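Local structure of putative branched chain amino acid ABC transporter, periplasmic amino acid-binding protein (Brucella ovis, 4XFK) at residues Asp69-Lys72 / Ala73-Asp77; Ser88-Ala91 / Gly92-Glu96; Lys230-Gly234 / Ala235-Ala239. The protein probably serves as the periplasmic binding component of an ABC-type amino-acid transport system, capturing branched-chain and related small amino acids for uptake. The protein carries 1 engineered substitution. One frame throughout, in Å; residues are numbered along the deposited sequence. Where two conformers were deposited one is given.

In the fold
Interactions 1 and 2 are neighbours in the lobe built on the five-stranded parallel sheet, where helices 63-76 and 88-104 pack together; their centres lie about 14 Å apart, and they meet where Val-71 CG2 rests 3.9 Å from Ile-94 CG1. Interaction 2 starts at the helix end that holds an acetate ion, and the side chain of Ser-88 is about 7 Å from a bound sodium ion. Interaction 3 ends helix 223-235 beside the mixed sheet, across the centre of the chain from interaction 1. Its centre is about 45 Å from that of interaction 1 and about 34 Å from that of interaction 2, without any touch.

Interaction 1: Asp69-Lys72 / Ala73-Asp77; sequences DRVK and AAIAD
A chi1 of -57° sets Arg-70 CG anti to the carbonyl carbon, beside the backbone N, and bends at chi2 (-69°) and chi3 (76°) then fold the chain back so that the guanidinium lies over the methyl of Ala-73, one turn on. Ala-73 CB sits above one face of this flat group, off-centre toward its rim, and comes within 3.7 Å of Arg-70 NH2. At the edge of the same group, and nearly in its plane, stands the carboxylate of Asp-69. Arg-70 grips it side-on in a salt bridge, with two nitrogens that converge on a single oxygen: NH2 reaches Asp-69 OD2 at 2.7 Å on the syn side, tilted out of the carboxylate plane, while NE uses the anti lone pair of OD2 at 2.9 Å. Both N-H bonds are bent. The polar edge thus meets the acid while the carbon-rich contact falls on a face.

The flank turned to helix 88-104 is apolar. Val-71 and Ile-75 lie side by side and point the same way, with Val-71 CG1 3.9 Å from Ile-75 CD1. Underneath runs the regular i to i+4 ladder of an alpha-helix, four bonds from Asp-69 to Ala-76; its shortest joins Ala-74 N to Arg-70 O at 2.8 Å. Beyond the helix, Ile-75 touches Tyr-101 of helix 88-104, whereas Arg-70, Ala-73 and Ala-74 pack on Tyr-58 of strand 54-59. Asp-77, just after the helix, hydrogen-bonds the hydroxyl of that tyrosine. This is plain packing of an amphipathic helix against the parallel sheet and helix 88-104 of one lobe.

The two-pronged hold should restrict rotation of the guanidinium, keeping one face over Ala-73, and the paired opposite charges probably stabilise both ionised forms at this partly exposed edge.

Interaction 2: Ser88-Ala91 / Gly92-Glu96; sequences SAVA and GQITE. With ACT (acetate ion), chain B.
Ser-88, in the first turn of helix 88-104, meets both the next turn and a bound acetate, probably from the crystallisation liquor. Its backbone N gives a bond of 2.8 Å to acetate O, and its OG, placed beside that N by a chi1 of -72°, donates to acetate OXT at 2.6 Å. Ser-88 OG is also hydrogen-bonded to Ala-119 N, which helps fix the hydroxyl for the acetate. Ser-88 O accepts from Gly-92 N. Ala-89 turns to Pro-64 of helix 63-76. Val-90 carries the apolar contact: its CG1, anti to the backbone N, lies 3.7 Å from Ile-94 CD1, the two side chains crossing at a slant, while Val-90 O accepts from Ile-94 N. Ala-91 O accepts from Thr-95 N at 2.8 Å, and the methyl of Ala-91 touches Tyr-112 and Gln-84 in the neighbouring strands.

The segments belong to the beta-alpha-beta unit formed by strand 81-84, this helix and strand 111-114. Ile-94 fills the layer between helix and sheet, touching Ile-82, and Thr-95 OG1 is hydrogen-bonded to His-128 NE2. The acetate is also hydrogen-bonded to Tyr-166 OH and Glu-118 N.

Held by a backbone N-H and a hydroxyl at a helix N-terminus, the carboxylate is probably stabilised also by the helix dipole, consistent with a place that suits the carboxylate of an amino-acid ligand.

Interaction 3: Lys230-Gly234 / Ala235-Ala239; sequences KAASG and AGLKA
Leu-237 folds back onto Ala-232 just after the chain leaves helix 223-235, and this is the closely packed side of the contact. Its CG lies anti to the backbone N (chi1 -180°), which sends the side chain along the helix flank and brings CD2 to 3.8 Å from Ala-232 CB. Leu-237 CB also lies 3.6 Å from Ala-232 O, so the leucine meets both the methyl and the carbonyl of the same alanine. Both residues are buried: Ala-232 is backed by Ile-258, and Leu-237 by Gln-209 of helix 202-210.

The backbone underneath ends the helix with a Schellman motif. Gly-236 is the first residue to depart from helical geometry, taking a positive phi of 65°, and two bonds reach back into the last turn. The i to i+5 bond, from Leu-237 N to Ala-232 O at 3.0 Å, is almost straight at 173°; the other runs from Gly-236 N to Ser-233 O at 3.1 Å, with the donor well above the carbonyl plane. Ala-232 O receives a second, weak bond from Ala-235 N, which also gives a hydrogen bond to Ala-231 O.

On the solvent side the contact thins out. Gly-234, Ala-235 and Gly-236 are exposed and bring a single methyl to the turn. That methyl, Ala-235 CB, rests 3.5 Å from Ala-231 O and also touches Val-205 and Gln-209, whereas the two glycines contribute backbone alone. Ser-233 OG is hydrogen-bonded to Ala-255 O, and the chain runs on from Leu-237 toward strand 240-243.

Interaction 1: Asp69-Lys72 / Ala73-Asp77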
loop_
_atom_site.group_PDB
_atom_site.type_symbol
_atom_site.label_atom_id
_atom_site.label_comp_id
_atom_site.label_asym_id
_atom_site.label_seq_id
_atom_site.Cartn_x
_atom_site.Cartn_y
_atom_site.Cartn_z
ATOM N N ASP A 69 -11.059 -12.861 14.693
ATOM C CA ASP A 69 -12.483 -13.098 14.845
ATOM C C ASP A 69 -13.217 -12.832 13.532
ATOM O O ASP A 69 -14.067 -13.619 13.109
ATOM C CB ASP A 69 -13.026 -12.210 15.966
ATOM C CG ASP A 69 -14.517 -12.355 16.153
ATOM O OD1 ASP A 69 -14.939 -13.283 16.877
ATOM O OD2 ASP A 69 -15.267 -11.536 15.584
ATOM N N ARG A 70 -12.882 -11.724 12.883
ATOM C CA ARG A 70 -13.576 -11.348 11.662
ATOM C C ARG A 70 -13.275 -12.296 10.498
ATOM O O ARG A 70 -14.158 -12.588 9.691
ATOM C CB ARG A 70 -13.285 -9.885 11.288
ATOM C CG ARG A 70 -13.646 -8.841 12.375
ATOM C CD ARG A 70 -15.148 -8.676 12.620
ATOM N NE ARG A 70 -15.729 -9.774 13.390
ATOM C CZ ARG A 70 -16.994 -10.172 13.284
ATOM N NH1 ARG A 70 -17.830 -9.553 12.450
ATOM N NH2 ARG A 70 -17.431 -11.188 14.016
ATOM N N VAL A 71 -12.039 -12.782 10.410
ATOM C CA VAL A 71 -11.701 -13.772 9.387
ATOM C C VAL A 71 -12.510 -15.061 9.567
ATOM O O VAL A 71 -13.034 -15.621 8.594
ATOM C CB VAL A 71 -10.186 -14.076 9.365
ATOM C CG1 VAL A 71 -9.883 -15.314 8.527
ATOM C CG2 VAL A 71 -9.432 -12.876 8.831
ATOM N N LYS A 72 -12.632 -15.525 10.806
ATOM C CA LYS A 72 -13.458 -16.693 11.080
ATOM C C LYS A 72 -14.904 -16.449 10.646
ATOM O O LYS A 72 -15.527 -17.308 10.027
ATOM C CB LYS A 72 -13.393 -17.069 12.562
ATOM C CG LYS A 72 -12.026 -17.565 13.013
ATOM C CD LYS A 72 -12.009 -17.840 14.507
ATOM C CE LYS A 72 -10.587 -17.875 15.060
ATOM N NZ LYS A 72 -9.710 -18.863 14.375
ATOM N N ALA A 73 -15.423 -15.261 10.939
ATOM C CA ALA A 73 -16.797 -14.932 10.583
ATOM C C ALA A 73 -16.980 -14.894 9.075
ATOM O O ALA A 73 -17.952 -15.427 8.545
ATOM C CB ALA A 73 -17.209 -13.607 11.210
ATOM N N ALA A 74 -16.026 -14.279 8.382
ATOM C CA ALA A 74 -16.097 -14.162 6.929
ATOM C C ALA A 74 -16.108 -15.538 6.260
ATOM O O ALA A 74 -16.905 -15.802 5.355
ATOM C CB ALA A 74 -14.941 -13.328 6.425
ATOM N N ILE A 75 -15.216 -16.414 6.703
ATOM C CA ILE A 75 -15.149 -17.756 6.138
ATOM C C ILE A 75 -16.440 -18.534 6.409
ATOM O O ILE A 75 -16.968 -19.208 5.521
ATOM C CB ILE A 75 -13.912 -18.525 6.649
ATOM C CG1 ILE A 75 -12.634 -17.881 6.101
ATOM C CG2 ILE A 75 -13.977 -19.985 6.225
ATOM C CD1 ILE A 75 -11.365 -18.399 6.739
ATOM N N ALA A 76 -16.965 -18.410 7.624
ATOM C CA ALA A 76 -18.229 -19.049 7.981
ATOM C C ALA A 76 -19.382 -18.544 7.112
ATOM O O ALA A 76 -20.321 -19.288 6.815
ATOM C CB ALA A 76 -18.540 -18.835 9.461
ATOM N N ASP A 77 -19.306 -17.278 6.710
ATOM C CA ASP A 77 -20.319 -16.679 5.848
ATOM C C ASP A 77 -20.127 -17.038 4.374
ATOM O O ASP A 77 -20.886 -16.580 3.526
ATOM C CB ASP A 77 -20.341 -15.152 6.012
ATOM C CG ASP A 77 -20.918 -14.714 7.344
ATOM O OD1 ASP A 77 -21.723 -15.470 7.924
ATOM O OD2 ASP A 77 -20.586 -13.606 7.813
#

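Interaction 2: Ser88-Ala91 / Gly92-Glu96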
loop_
_atom_site.group_PDB
_atom_site.type_symbol
_atom_site.label_atom_id
_atom_site.label_comp_id
_atom_site.label_asym_id
_atom_site.label_seq_id
_atom_site.Cartn_x
_atom_site.Cartn_y
_atom_site.Cartn_z
ATOM N N SER A 88 -0.088 -3.763 8.702
ATOM C CA SER A 88 0.706 -4.984 8.646
ATOM C C SER A 88 0.596 -5.825 9.909
ATOM O O SER A 88 0.849 -7.021 9.876
ATOM C CB SER A 88 2.176 -4.675 8.350
ATOM O OG SER A 88 2.332 -4.270 7.002
ATOM N N ALA A 89 0.245 -5.200 11.025
ATOM C CA ALA A 89 0.034 -5.967 12.251
ATOM C C ALA A 89 -1.185 -6.868 12.068
ATOM O O ALA A 89 -1.162 -8.062 12.375
ATOM C CB ALA A 89 -0.145 -5.035 13.437
ATOM N N VAL A 90 -2.254 -6.289 11.540
ATOM C CA VAL A 90 -3.443 -7.063 11.204
ATOM C C VAL A 90 -3.142 -8.092 10.112
ATOM O O VAL A 90 -3.558 -9.254 10.210
ATOM C CB VAL A 90 -4.602 -6.144 10.787
ATOM C CG1 VAL A 90 -5.726 -6.942 10.140
ATOM C CG2 VAL A 90 -5.125 -5.362 12.003
ATOM N N ALA A 91 -2.419 -7.677 9.076
ATOM C CA ALA A 91 -2.105 -8.577 7.964
ATOM C C ALA A 91 -1.317 -9.805 8.406
ATOM O O ALA A 91 -1.528 -10.899 7.888
ATOM C CB ALA A 91 -1.341 -7.844 6.886
ATOM N N GLY A 92 -0.392 -9.618 9.345
ATOM C CA GLY A 92 0.387 -10.726 9.881
ATOM C C GLY A 92 -0.516 -11.789 10.484
ATOM O O GLY A 92 -0.285 -12.992 10.330
ATOM N N GLN A 93 -1.566 -11.346 11.170
ATOM C CA GLN A 93 -2.540 -12.259 11.748
ATOM C C GLN A 93 -3.399 -12.909 10.664
ATOM O O GLN A 93 -3.593 -14.133 10.665
ATOM C CB GLN A 93 -3.431 -11.511 12.739
ATOM C CG GLN A 93 -4.337 -12.417 13.535
ATOM C CD GLN A 93 -3.555 -13.333 14.455
ATOM O OE1 GLN A 93 -2.590 -12.913 15.101
ATOM N NE2 GLN A 93 -3.962 -14.593 14.519
ATOM N N ILE A 94 -3.937 -12.098 9.753
ATOM C CA ILE A 94 -4.803 -12.625 8.699
ATOM C C ILE A 94 -4.075 -13.671 7.868
ATOM O O ILE A 94 -4.599 -14.760 7.620
ATOM C CB ILE A 94 -5.343 -11.504 7.772
ATOM C CG1 ILE A 94 -6.319 -10.606 8.534
ATOM C CG2 ILE A 94 -6.039 -12.101 6.539
ATOM C CD1 ILE A 94 -6.862 -9.465 7.700
ATOM N N THR A 95 -2.853 -13.354 7.454
ATOM C CA THR A 95 -2.148 -14.264 6.574
ATOM C C THR A 95 -1.888 -15.621 7.237
ATOM O O THR A 95 -2.016 -16.665 6.589
ATOM C CB THR A 95 -0.865 -13.640 5.985
ATOM O OG1 THR A 95 -0.610 -14.252 4.720
ATOM C CG2 THR A 95 0.358 -13.819 6.895
ATOM N N GLU A 96 -1.575 -15.607 8.531
ATOM C CA GLU A 96 -1.299 -16.845 9.249
ATOM C C GLU A 96 -2.571 -17.649 9.485
ATOM O O GLU A 96 -2.579 -18.873 9.320
ATOM C CB GLU A 96 -0.577 -16.573 10.570
ATOM C CG GLU A 96 0.907 -16.302 10.404
ATOM C CD GLU A 96 1.619 -17.425 9.670
ATOM O OE1 GLU A 96 1.527 -18.589 10.119
ATOM O OE2 GLU A 96 2.263 -17.144 8.638
HETATM C C ACT B . 1.410 -0.968 7.114
HETATM O O ACT B . 1.232 -1.303 8.309
HETATM O OXT ACT B . 1.502 -1.898 6.280
HETATM C CH3 ACT B . 1.499 0.473 6.721
#

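Interaction 3: Lys230-Gly234 / Ala235-Ala239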
loop_
_atom_site.group_PDB
_atom_site.type_symbol
_atom_site.label_atom_id
_atom_site.label_comp_id
_atom_site.label_asym_id
_atom_site.label_seq_id
_atom_site.Cartn_x
_atom_site.Cartn_y
_atom_site.Cartn_z
ATOM N N LYS A 230 2.626 18.649 11.243
ATOM C CA LYS A 230 2.187 19.856 11.935
ATOM C C LYS A 230 3.276 20.410 12.859
ATOM O O LYS A 230 3.533 21.617 12.885
ATOM C CB LYS A 230 0.906 19.584 12.722
ATOM C CG LYS A 230 0.331 20.818 13.388
ATOM C CD LYS A 230 -1.044 20.550 13.953
ATOM C CE LYS A 230 -1.592 21.797 14.623
ATOM N NZ LYS A 230 -3.017 21.623 14.991
ATOM N N ALA A 231 3.911 19.524 13.621
ATOM C CA ALA A 231 4.996 19.925 14.512
ATOM C C ALA A 231 6.186 20.459 13.719
ATOM O O ALA A 231 6.809 21.448 14.113
ATOM C CB ALA A 231 5.416 18.763 15.400
ATOM N N ALA A 232 6.498 19.809 12.598
ATOM C CA ALA A 232 7.572 20.272 11.719
ATOM C C ALA A 232 7.267 21.678 11.217
ATOM O O ALA A 232 8.144 22.545 11.200
ATOM C CB ALA A 232 7.769 19.308 10.551
ATOM N N SER A 233 6.015 21.912 10.837
ATOM C CA SER A 233 5.599 23.225 10.356
ATOM C C SER A 233 5.746 24.292 11.442
ATOM O O SER A 233 6.279 25.376 11.194
ATOM C CB SER A 233 4.152 23.176 9.863
ATOM O OG SER A 233 3.769 24.427 9.319
ATOM N N GLY A 234 5.281 23.987 12.648
ATOM C CA GLY A 234 5.396 24.918 13.757
ATOM C C GLY A 234 6.830 25.292 14.085
ATOM O O GLY A 234 7.092 26.407 14.540
ATOM N N ALA A 235 7.758 24.365 13.851
ATOM C CA ALA A 235 9.171 24.570 14.162
ATOM C C ALA A 235 9.944 25.184 12.996
ATOM O O ALA A 235 11.114 25.538 13.137
ATOM C CB ALA A 235 9.814 23.248 14.570
ATOM N N GLY A 236 9.296 25.306 11.842
ATOM C CA GLY A 236 9.970 25.795 10.649
ATOM C C GLY A 236 11.066 24.859 10.168
ATOM O O GLY A 236 12.105 25.302 9.673
ATOM N N LEU A 237 10.831 23.557 10.307
ATOM C CA LEU A 237 11.825 22.552 9.940
ATOM C C LEU A 237 12.286 22.726 8.504
ATOM O O LEU A 237 11.467 22.901 7.598
ATOM C CB LEU A 237 11.251 21.151 10.123
ATOM C CG LEU A 237 12.188 19.991 9.783
ATOM C CD1 LEU A 237 13.266 19.823 10.850
ATOM C CD2 LEU A 237 11.388 18.704 9.600
ATOM N N LYS A 238 13.600 22.685 8.306
ATOM C CA LYS A 238 14.182 22.892 6.984
ATOM C C LYS A 238 14.359 21.601 6.190
ATOM O O LYS A 238 14.265 21.614 4.957
ATOM C CB LYS A 238 15.515 23.637 7.093
ATOM C CG LYS A 238 15.366 25.058 7.615
ATOM C CD LYS A 238 16.640 25.858 7.424
ATOM C CE LYS A 238 16.449 27.308 7.839
ATOM N NZ LYS A 238 15.273 27.930 7.156
ATOM N N ALA A 239 14.622 20.498 6.892
ATOM C CA ALA A 239 14.779 19.200 6.242
ATOM C C ALA A 239 13.503 18.821 5.515
ATOM O O ALA A 239 12.405 19.230 5.903
ATOM C CB ALA A 239 15.131 18.126 7.257
#